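Local coordinates for protein FACT-Spt16 (Cicer arietinum, PDB 5CE6) that acts as a histone chaperone subunit of the FACT complex in transcription, its N-terminal domain probably contributing to binding of histones H3-H4, at residues D264-P269 / S308-I313; A210-S215 / V302-K307; T28-L33 / R114-V119. One frame throughout, in Å; residues are numbered along the deposited sequence.

Contact 1 (D264-P269 / S308-I313); sequences DICYPP and SYCSNI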
loop_
_atom_site.group_PDB
_atom_site.type_symbol
_atom_site.label_atom_id
_atom_site.label_comp_id
_atom_site.label_asym_id
_atom_site.label_seq_id
_atom_site.Cartn_x
_atom_site.Cartn_y
_atom_site.Cartn_z
ATOM N N ASP A 264 2.949 -7.557 10.783
ATOM C CA ASP A 264 3.236 -8.398 9.628
ATOM C C ASP A 264 4.195 -7.659 8.695
ATOM O O ASP A 264 4.523 -6.492 8.927
ATOM C CB ASP A 264 1.952 -8.771 8.885
ATOM C CG ASP A 264 2.132 -9.985 7.981
ATOM O OD1 ASP A 264 3.223 -10.599 8.004
ATOM O OD2 ASP A 264 1.176 -10.332 7.253
ATOM N N ILE A 265 4.655 -8.338 7.648
ATOM C CA ILE A 265 5.497 -7.684 6.657
ATOM C C ILE A 265 4.609 -7.223 5.505
ATOM O O ILE A 265 3.654 -7.906 5.139
ATOM C CB ILE A 265 6.622 -8.614 6.121
ATOM C CG1 ILE A 265 6.031 -9.795 5.351
ATOM C CG2 ILE A 265 7.500 -9.108 7.264
ATOM C CD1 ILE A 265 7.052 -10.623 4.588
ATOM N N CYS A 266 4.901 -6.063 4.932
ATOM C CA CYS A 266 4.086 -5.565 3.823
ATOM C C CYS A 266 4.381 -6.308 2.542
ATOM O O CYS A 266 3.503 -6.482 1.692
ATOM C CB CYS A 266 4.338 -4.076 3.576
ATOM S SG CYS A 266 3.858 -3.058 4.956
ATOM N N TYR A 267 5.636 -6.714 2.403
ATOM C CA TYR A 267 6.107 -7.436 1.226
ATOM C C TYR A 267 7.454 -8.031 1.610
ATOM O O TYR A 267 8.053 -7.589 2.597
ATOM C CB TYR A 267 6.245 -6.495 0.023
ATOM C CG TYR A 267 7.173 -5.313 0.257
ATOM C CD1 TYR A 267 8.533 -5.419 0.025
ATOM C CD2 TYR A 267 6.683 -4.109 0.726
ATOM C CE1 TYR A 267 9.379 -4.342 0.235
ATOM C CE2 TYR A 267 7.516 -3.036 0.952
ATOM C CZ TYR A 267 8.864 -3.158 0.708
ATOM O OH TYR A 267 9.694 -2.076 0.921
ATOM N N PRO A 268 7.921 -9.050 0.865
ATOM C CA PRO A 268 9.228 -9.618 1.200
ATOM C C PRO A 268 10.285 -8.560 0.959
ATOM O O PRO A 268 10.288 -7.981 -0.130
ATOM C CB PRO A 268 9.389 -10.752 0.184
ATOM C CG PRO A 268 7.975 -11.130 -0.183
ATOM C CD PRO A 268 7.238 -9.821 -0.192
ATOM N N PRO A 269 11.129 -8.289 1.966
ATOM C CA PRO A 269 12.129 -7.220 1.869
ATOM C C PRO A 269 12.945 -7.320 0.597
ATOM O O PRO A 269 13.239 -8.428 0.136
ATOM C CB PRO A 269 13.004 -7.474 3.094
ATOM C CG PRO A 269 11.993 -7.964 4.122
ATOM C CD PRO A 269 11.096 -8.879 3.321
ATOM N N SER A 308 -2.769 -4.124 10.307
ATOM C CA SER A 308 -3.136 -4.028 8.886
ATOM C C SER A 308 -2.714 -2.751 8.170
ATOM O O SER A 308 -2.930 -2.645 6.970
ATOM C CB SER A 308 -4.625 -4.310 8.631
ATOM O OG SER A 308 -4.963 -5.612 9.071
ATOM N N TYR A 309 -2.114 -1.798 8.889
ATOM C CA TYR A 309 -1.685 -0.536 8.275
ATOM C C TYR A 309 -0.232 -0.593 7.850
ATOM O O TYR A 309 0.643 -0.896 8.661
ATOM C CB TYR A 309 -1.951 0.663 9.208
ATOM C CG TYR A 309 -3.426 0.947 9.256
ATOM C CD1 TYR A 309 -4.262 0.228 10.109
ATOM C CD2 TYR A 309 -4.003 1.866 8.383
ATOM C CE1 TYR A 309 -5.626 0.437 10.120
ATOM C CE2 TYR A 309 -5.381 2.086 8.389
ATOM C CZ TYR A 309 -6.177 1.363 9.252
ATOM O OH TYR A 309 -7.537 1.573 9.261
ATOM N N CYS A 310 0.007 -0.291 6.577
ATOM C CA CYS A 310 1.319 -0.455 5.968
ATOM C C CYS A 310 2.202 0.771 6.164
ATOM O O CYS A 310 1.726 1.872 6.455
ATOM C CB CYS A 310 1.188 -0.696 4.455
ATOM S SG CYS A 310 0.311 -2.209 4.007
ATOM N N SER A 311 3.499 0.559 5.972
ATOM C CA SER A 311 4.490 1.630 5.985
ATOM C C SER A 311 5.599 1.184 5.068
ATOM O O SER A 311 5.650 0.017 4.672
ATOM C CB SER A 311 5.025 1.889 7.400
ATOM O OG SER A 311 5.712 0.744 7.900
ATOM N N ASN A 312 6.504 2.094 4.730
ATOM C CA ASN A 312 7.565 1.731 3.809
ATOM C C ASN A 312 8.796 2.591 4.014
ATOM O O ASN A 312 8.680 3.766 4.373
ATOM C CB ASN A 312 7.111 1.920 2.369
ATOM C CG ASN A 312 8.073 1.288 1.394
ATOM O OD1 ASN A 312 8.393 0.105 1.516
ATOM N ND2 ASN A 312 8.565 2.070 0.445
ATOM N N ILE A 313 9.970 2.015 3.768
ATOM C CA ILE A 313 11.190 2.817 3.710
ATOM C C ILE A 313 12.094 2.175 2.680
ATOM O O ILE A 313 11.998 0.981 2.422
ATOM C CB ILE A 313 11.894 2.886 5.094
ATOM C CG1 ILE A 313 12.893 4.050 5.156
ATOM C CG2 ILE A 313 12.625 1.580 5.402
ATOM C CD1 ILE A 313 13.654 4.094 6.488
#
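Tyr267 and Asn312 are swung together by their first torsions. In Tyr267, CG sits between the backbone N and the carbonyl carbon (chi1 57°), which carries the phenol end toward segment 308-313. In Asn312, CG lies opposite the backbone N, and the amide leans across to meet the phenol. Tyr267 OH donates a hydrogen bond to Asn312 OD1 at 2.6 Å. The donor lies in the carbonyl plane, at a C=O...donor angle of 156°. Asn312 OD1 lies in plane at the ring edge, 3.3 Å from Tyr267 CE2. The ring and amide planes are 54° apart. The other end of the amide is held too: Asn312 ND2 is bonded to Asn405 OD1. With both ends engaged, the amide has little freedom to flip. Phe383 packs edge-to-face with the Tyr267 ring.

The second part of the contact is made by two buried cysteines. Cys266 SG rests on Cys310 CB at 3.6 Å. The sulfurs, Cys266 SG and Cys310 SG, are 3.8 Å apart, so this is van der Waals packing and not a disulfide. Both cysteines also touch Arg305. The nearest CA atoms across the two segments are Cys266 CA and Cys310 CA, 6.2 Å apart. Strand 296-306 pairs with both flanking strands, and the side chains reach over it. Cys266 O accepts a hydrogen bond from Tyr67 OH, which ties this turn to the N-terminal lobe.

The arrangement belongs to the curled mixed sheet of the metallopeptidase M24 domain, whose pita-bread fold is shared with the aminopeptidases of that family.

Contact 2 (A210-S215 / V302-K307); sequences AYLTGS and VGARYK. With ACT (acetate ion), chain B.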
loop_
_atom_site.group_PDB
_atom_site.type_symbol
_atom_site.label_atom_id
_atom_site.label_comp_id
_atom_site.label_asym_id
_atom_site.label_seq_id
_atom_site.Cartn_x
_atom_site.Cartn_y
_atom_site.Cartn_z
ATOM N N ALA A 210 5.557 2.443 10.852
ATOM C CA ALA A 210 6.721 3.161 10.333
ATOM C C ALA A 210 7.884 3.206 11.316
ATOM O O ALA A 210 9.047 3.183 10.902
ATOM C CB ALA A 210 6.333 4.572 9.910
ATOM N N TYR A 211 7.581 3.317 12.608
ATOM C CA TYR A 211 8.625 3.266 13.628
ATOM C C TYR A 211 9.381 1.940 13.567
ATOM O O TYR A 211 10.615 1.913 13.600
ATOM C CB TYR A 211 8.042 3.475 15.030
ATOM C CG TYR A 211 9.104 3.664 16.093
ATOM C CD1 TYR A 211 9.648 4.919 16.339
ATOM C CD2 TYR A 211 9.574 2.587 16.839
ATOM C CE1 TYR A 211 10.625 5.102 17.304
ATOM C CE2 TYR A 211 10.552 2.758 17.807
ATOM C CZ TYR A 211 11.075 4.018 18.032
ATOM O OH TYR A 211 12.045 4.200 18.991
ATOM N N LEU A 212 8.642 0.838 13.474
ATOM C CA LEU A 212 9.258 -0.481 13.356
ATOM C C LEU A 212 10.055 -0.589 12.061
ATOM O O LEU A 212 11.197 -1.055 12.060
ATOM C CB LEU A 212 8.190 -1.573 13.405
ATOM C CG LEU A 212 8.666 -2.997 13.111
ATOM C CD1 LEU A 212 9.757 -3.389 14.084
ATOM C CD2 LEU A 212 7.500 -3.959 13.213
ATOM N N THR A 213 9.444 -0.155 10.963
ATOM C CA THR A 213 10.108 -0.156 9.656
ATOM C C THR A 213 11.450 0.569 9.714
ATOM O O THR A 213 12.487 0.052 9.261
ATOM C CB THR A 213 9.205 0.504 8.606
ATOM O OG1 THR A 213 8.050 -0.321 8.398
ATOM C CG2 THR A 213 9.931 0.690 7.276
ATOM N N GLY A 214 11.435 1.769 10.280
ATOM C CA GLY A 214 12.650 2.550 10.406
ATOM C C GLY A 214 13.654 1.913 11.346
ATOM O O GLY A 214 14.867 1.938 11.084
ATOM N N SER A 215 13.154 1.341 12.439
ATOM C CA SER A 215 14.015 0.698 13.426
ATOM C C SER A 215 14.728 -0.505 12.820
ATOM O O SER A 215 15.903 -0.755 13.108
ATOM C CB SER A 215 13.211 0.247 14.646
ATOM O OG SER A 215 12.509 1.327 15.219
ATOM N N VAL A 302 12.185 -1.962 2.734
ATOM C CA VAL A 302 11.502 -2.809 3.707
ATOM C C VAL A 302 10.242 -2.120 4.204
ATOM O O VAL A 302 10.197 -0.899 4.326
ATOM C CB VAL A 302 12.453 -3.178 4.879
ATOM C CG1 VAL A 302 13.002 -1.944 5.531
ATOM C CG2 VAL A 302 11.753 -4.025 5.901
ATOM N N GLY A 303 9.201 -2.894 4.476
ATOM C CA GLY A 303 8.013 -2.292 5.049
ATOM C C GLY A 303 7.346 -3.218 6.038
ATOM O O GLY A 303 7.126 -4.398 5.741
ATOM N N ALA A 304 7.035 -2.679 7.214
ATOM C CA ALA A 304 6.294 -3.406 8.240
ATOM C C ALA A 304 4.845 -2.945 8.250
ATOM O O ALA A 304 4.530 -1.810 7.870
ATOM C CB ALA A 304 6.911 -3.205 9.611
ATOM N N ARG A 305 3.970 -3.836 8.697
ATOM C CA ARG A 305 2.546 -3.568 8.739
ATOM C C ARG A 305 2.092 -3.713 10.187
ATOM O O ARG A 305 2.516 -4.633 10.894
ATOM C CB ARG A 305 1.820 -4.589 7.851
ATOM C CG ARG A 305 0.474 -4.132 7.308
ATOM C CD ARG A 305 -0.128 -5.203 6.393
ATOM N NE ARG A 305 -1.417 -4.791 5.836
ATOM C CZ ARG A 305 -2.214 -5.587 5.127
ATOM N NH1 ARG A 305 -1.857 -6.841 4.885
ATOM N NH2 ARG A 305 -3.366 -5.128 4.660
ATOM N N TYR A 306 1.244 -2.799 10.645
ATOM C CA TYR A 306 0.795 -2.846 12.026
ATOM C C TYR A 306 -0.719 -2.714 12.097
ATOM O O TYR A 306 -1.281 -1.728 11.630
ATOM C CB TYR A 306 1.459 -1.746 12.861
ATOM C CG TYR A 306 1.134 -1.842 14.342
ATOM C CD1 TYR A 306 1.733 -2.810 15.142
ATOM C CD2 TYR A 306 0.239 -0.962 14.939
ATOM C CE1 TYR A 306 1.447 -2.899 16.501
ATOM C CE2 TYR A 306 -0.051 -1.042 16.291
ATOM C CZ TYR A 306 0.555 -2.010 17.066
ATOM O OH TYR A 306 0.260 -2.102 18.412
ATOM N N LYS A 307 -1.372 -3.711 12.687
ATOM C CA LYS A 307 -2.832 -3.786 12.699
ATOM C C LYS A 307 -3.418 -3.531 11.310
ATOM O O LYS A 307 -4.433 -2.837 11.164
ATOM C CB LYS A 307 -3.432 -2.851 13.758
ATOM C CG LYS A 307 -3.052 -3.232 15.190
ATOM C CD LYS A 307 -3.599 -2.249 16.213
ATOM C CE LYS A 307 -5.112 -2.270 16.259
ATOM N NZ LYS A 307 -5.628 -3.598 16.705
HETATM C C ACT B . -5.166 -6.406 1.786
HETATM O O ACT B . -5.337 -7.172 0.814
HETATM O OXT ACT B . -4.536 -6.882 2.760
HETATM C CH3 ACT B . -5.698 -5.004 1.779
#
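Thr213, inside a helix, uses its side-chain oxygen to accept a backbone N-H of a strand. Ala304 N donates to Thr213 OG1 at 2.8 Å, with an N-H...acceptor angle of 157°. The hydroxyl lies beside the backbone N of Thr213 (chi1 -67°), and this places the methyl opposite that N. The two branches therefore reach neighbouring points of the strand. Thr213 OG1 takes Ala304 N and lies 3.3 Å from Ala304 CB. The methyl, Thr213 CG2, comes 3.4 Å from Val302 O. OG1 is also hydrogen-bonded to Ser311 OG and to Ala209 O, one turn back in the helix, so three bonds grip this buried oxygen. Ser311 OG in turn bonds to Ala304 O, so both polar backbone atoms of Ala304 are engaged by this small group.

Leu212 adds an apolar contact. Leu212 CD2 lies on Ala304 CB at 3.7 Å. The small methyl of Ala304 thus fills the space between leucine and threonine, and the helix can come close: Thr213 CA and Ala304 CA are 5.2 Å apart.

Arg305 points away from the helix. Its chain is extended, and an acetate, probably from the crystallisation liquor, meets the guanidinium edge in plane. Arg305 NH2 donates to acetate OXT at 2.8 Å; the bond from NH1 to the same oxygen is weak. Arg305 NE bonds to Ser308 O, and the acetate is also held by Leu68 N.

Helix 200-230 thus packs against strand 296-306, which runs antiparallel to both 263-265 and 309-319. Ile313 of strand 309-319 touches Thr213 and Val302. Helix 237-249 also packs here, with Thr244 on Val302 and Ile248 on both Val302 and Ala304.

Contact 3 (T28-L33 / R114-V119); sequences TFQTRL and RESVGV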
loop_
_atom_site.group_PDB
_atom_site.type_symbol
_atom_site.label_atom_id
_atom_site.label_comp_id
_atom_site.label_asym_id
_atom_site.label_seq_id
_atom_site.Cartn_x
_atom_site.Cartn_y
_atom_site.Cartn_z
ATOM N N THR A 28 -16.437 1.638 15.792
ATOM C CA THR A 28 -15.714 1.887 14.552
ATOM C C THR A 28 -16.561 1.492 13.344
ATOM O O THR A 28 -16.644 2.235 12.366
ATOM C CB THR A 28 -14.396 1.105 14.529
ATOM O OG1 THR A 28 -13.508 1.654 15.511
ATOM C CG2 THR A 28 -13.749 1.188 13.160
ATOM N N PHE A 29 -17.195 0.325 13.427
ATOM C CA PHE A 29 -18.078 -0.154 12.368
ATOM C C PHE A 29 -19.163 0.878 12.051
ATOM O O PHE A 29 -19.389 1.209 10.888
ATOM C CB PHE A 29 -18.717 -1.488 12.769
ATOM C CG PHE A 29 -19.791 -1.948 11.828
ATOM C CD1 PHE A 29 -19.463 -2.508 10.601
ATOM C CD2 PHE A 29 -21.129 -1.828 12.169
ATOM C CE1 PHE A 29 -20.448 -2.925 9.728
ATOM C CE2 PHE A 29 -22.124 -2.250 11.302
ATOM C CZ PHE A 29 -21.783 -2.801 10.084
ATOM N N GLN A 30 -19.811 1.405 13.087
ATOM C CA GLN A 30 -20.895 2.373 12.897
ATOM C C GLN A 30 -20.404 3.666 12.256
ATOM O O GLN A 30 -21.018 4.182 11.321
ATOM C CB GLN A 30 -21.588 2.692 14.229
ATOM C CG GLN A 30 -22.472 1.586 14.760
ATOM C CD GLN A 30 -23.145 1.958 16.067
ATOM O OE1 GLN A 30 -24.194 2.602 16.077
ATOM N NE2 GLN A 30 -22.539 1.559 17.181
ATOM N N THR A 31 -19.296 4.184 12.773
ATOM C CA THR A 31 -18.719 5.419 12.268
ATOM C C THR A 31 -18.316 5.269 10.809
ATOM O O THR A 31 -18.602 6.138 9.974
ATOM C CB THR A 31 -17.493 5.839 13.095
ATOM O OG1 THR A 31 -17.911 6.149 14.428
ATOM C CG2 THR A 31 -16.837 7.060 12.491
ATOM N N ARG A 32 -17.670 4.153 10.497
ATOM C CA ARG A 32 -17.195 3.921 9.143
ATOM C C ARG A 32 -18.310 3.551 8.159
ATOM O O ARG A 32 -18.255 3.961 6.997
ATOM C CB ARG A 32 -16.039 2.918 9.149
ATOM C CG ARG A 32 -14.767 3.534 9.741
ATOM C CD ARG A 32 -13.597 2.566 9.821
ATOM N NE ARG A 32 -12.492 3.161 10.576
ATOM C CZ ARG A 32 -11.370 2.530 10.913
ATOM N NH1 ARG A 32 -11.180 1.267 10.574
ATOM N NH2 ARG A 32 -10.440 3.168 11.617
ATOM N N LEU A 33 -19.333 2.826 8.623
ATOM C CA LEU A 33 -20.474 2.516 7.762
ATOM C C LEU A 33 -21.203 3.809 7.389
ATOM O O LEU A 33 -21.628 4.000 6.244
ATOM C CB LEU A 33 -21.432 1.517 8.434
ATOM C CG LEU A 33 -22.556 0.917 7.584
ATOM C CD1 LEU A 33 -21.968 0.154 6.415
ATOM C CD2 LEU A 33 -23.444 0.003 8.420
ATOM N N ARG A 114 -28.349 -1.050 11.876
ATOM C CA ARG A 114 -29.665 -0.429 11.945
ATOM C C ARG A 114 -29.575 0.975 12.526
ATOM O O ARG A 114 -30.126 1.927 11.974
ATOM C CB ARG A 114 -30.603 -1.254 12.818
ATOM C CG ARG A 114 -31.438 -2.261 12.066
ATOM C CD ARG A 114 -32.657 -2.657 12.889
ATOM N NE ARG A 114 -32.277 -3.089 14.230
ATOM C CZ ARG A 114 -31.908 -4.329 14.535
ATOM N NH1 ARG A 114 -31.872 -5.260 13.591
ATOM N NH2 ARG A 114 -31.575 -4.640 15.780
ATOM N N GLU A 115 -28.861 1.094 13.641
ATOM C CA GLU A 115 -28.844 2.330 14.417
ATOM C C GLU A 115 -27.939 3.405 13.823
ATOM O O GLU A 115 -28.002 4.565 14.230
ATOM C CB GLU A 115 -28.454 2.035 15.870
ATOM C CG GLU A 115 -29.385 1.048 16.570
ATOM C CD GLU A 115 -29.060 0.872 18.043
ATOM O OE1 GLU A 115 -30.007 0.780 18.854
ATOM O OE2 GLU A 115 -27.860 0.822 18.389
ATOM N N SER A 116 -27.109 3.028 12.855
ATOM C CA SER A 116 -26.179 3.977 12.251
ATOM C C SER A 116 -26.652 4.523 10.897
ATOM O O SER A 116 -26.670 5.738 10.688
ATOM C CB SER A 116 -24.782 3.362 12.132
ATOM O OG SER A 116 -24.819 2.143 11.411
ATOM N N VAL A 117 -27.036 3.636 9.980
ATOM C CA VAL A 117 -27.447 4.074 8.643
ATOM C C VAL A 117 -28.841 3.598 8.241
ATOM O O VAL A 117 -29.258 3.778 7.095
ATOM C CB VAL A 117 -26.429 3.653 7.552
ATOM C CG1 VAL A 117 -25.149 4.432 7.699
ATOM C CG2 VAL A 117 -26.151 2.167 7.623
ATOM N N GLY A 118 -29.554 2.982 9.177
ATOM C CA GLY A 118 -30.909 2.531 8.915
ATOM C C GLY A 118 -30.988 1.307 8.019
ATOM O O GLY A 118 -32.019 1.068 7.379
ATOM N N VAL A 119 -29.920 0.517 7.977
ATOM C CA VAL A 119 -29.923 -0.670 7.117
ATOM C C VAL A 119 -30.123 -1.995 7.855
ATOM O O VAL A 119 -29.736 -2.150 9.016
ATOM C CB VAL A 119 -28.659 -0.769 6.233
ATOM C CG1 VAL A 119 -28.478 0.500 5.418
ATOM C CG2 VAL A 119 -27.422 -1.060 7.076
#
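Leu33 and Val117 form the tight part of a helix-helix contact in the AMP_N-like N-terminal lobe, where helix 26-42 packs beside the end of helix 110-117. Leu33 CD2 meets Val117 CG2 at 3.6 Å, and the two side chains cross at about a right angle. Leu33 CG lies opposite its backbone N (chi1 -170°), which carries the isobutyl group across to the other helix. The same methyl, Leu33 CD2, is 4.3 Å from Val119 CG2, beyond the turn at Gly118. Cutting Val117 back to an alanine removes both outer methyls and is likely to open a gap beside Leu33 CD2, leaving the leucine end freer to turn.

The other side is looser and nearer solvent. Gln30 CB touches Ser116 CB at 3.9 Å, but the extended amide end meets the second helix only lightly. Gln30 OE1 comes no nearer than 4.3 Å to Glu115 CB, and Glu115 itself is exposed. Ser116 OG is turned back to its own helix, where it bonds to Pro112 O. Ser116 OG lies 3.9 Å from Leu33 CD2 as plain packing.

Gly118 leaves the helix with positive phi (73°), and Val119 then turns back toward Leu33. Tyr37, one turn on from Leu33, also touches Val117 and Val119. The second methyl of Val117, CG1, lies 3.8 Å from Leu33 O.

How the contacts relate
Contacts 1 and 2 are neighbours, with centres 6 Å apart, in the metallopeptidase-like domain. They share one curled sheet: strands 263-265 and 309-319 both pair with strand 296-306, and helix 200-230 packs against it. A backbone hydrogen bond between Asp264 and Arg305 joins the two contacts. Their segments alternate along the chain, so the two contacts interlock. Contact 3 comes first in sequence and closes before the others open. It lies in the N-terminal lobe, about 30 Å from them between centres. Its nearest atoms are about 4 Å from contact 1, without touching. The chain thus has two lobes, with contacts 1 and 2 packing one and contact 3 the other, and the lobes meet near contact 1.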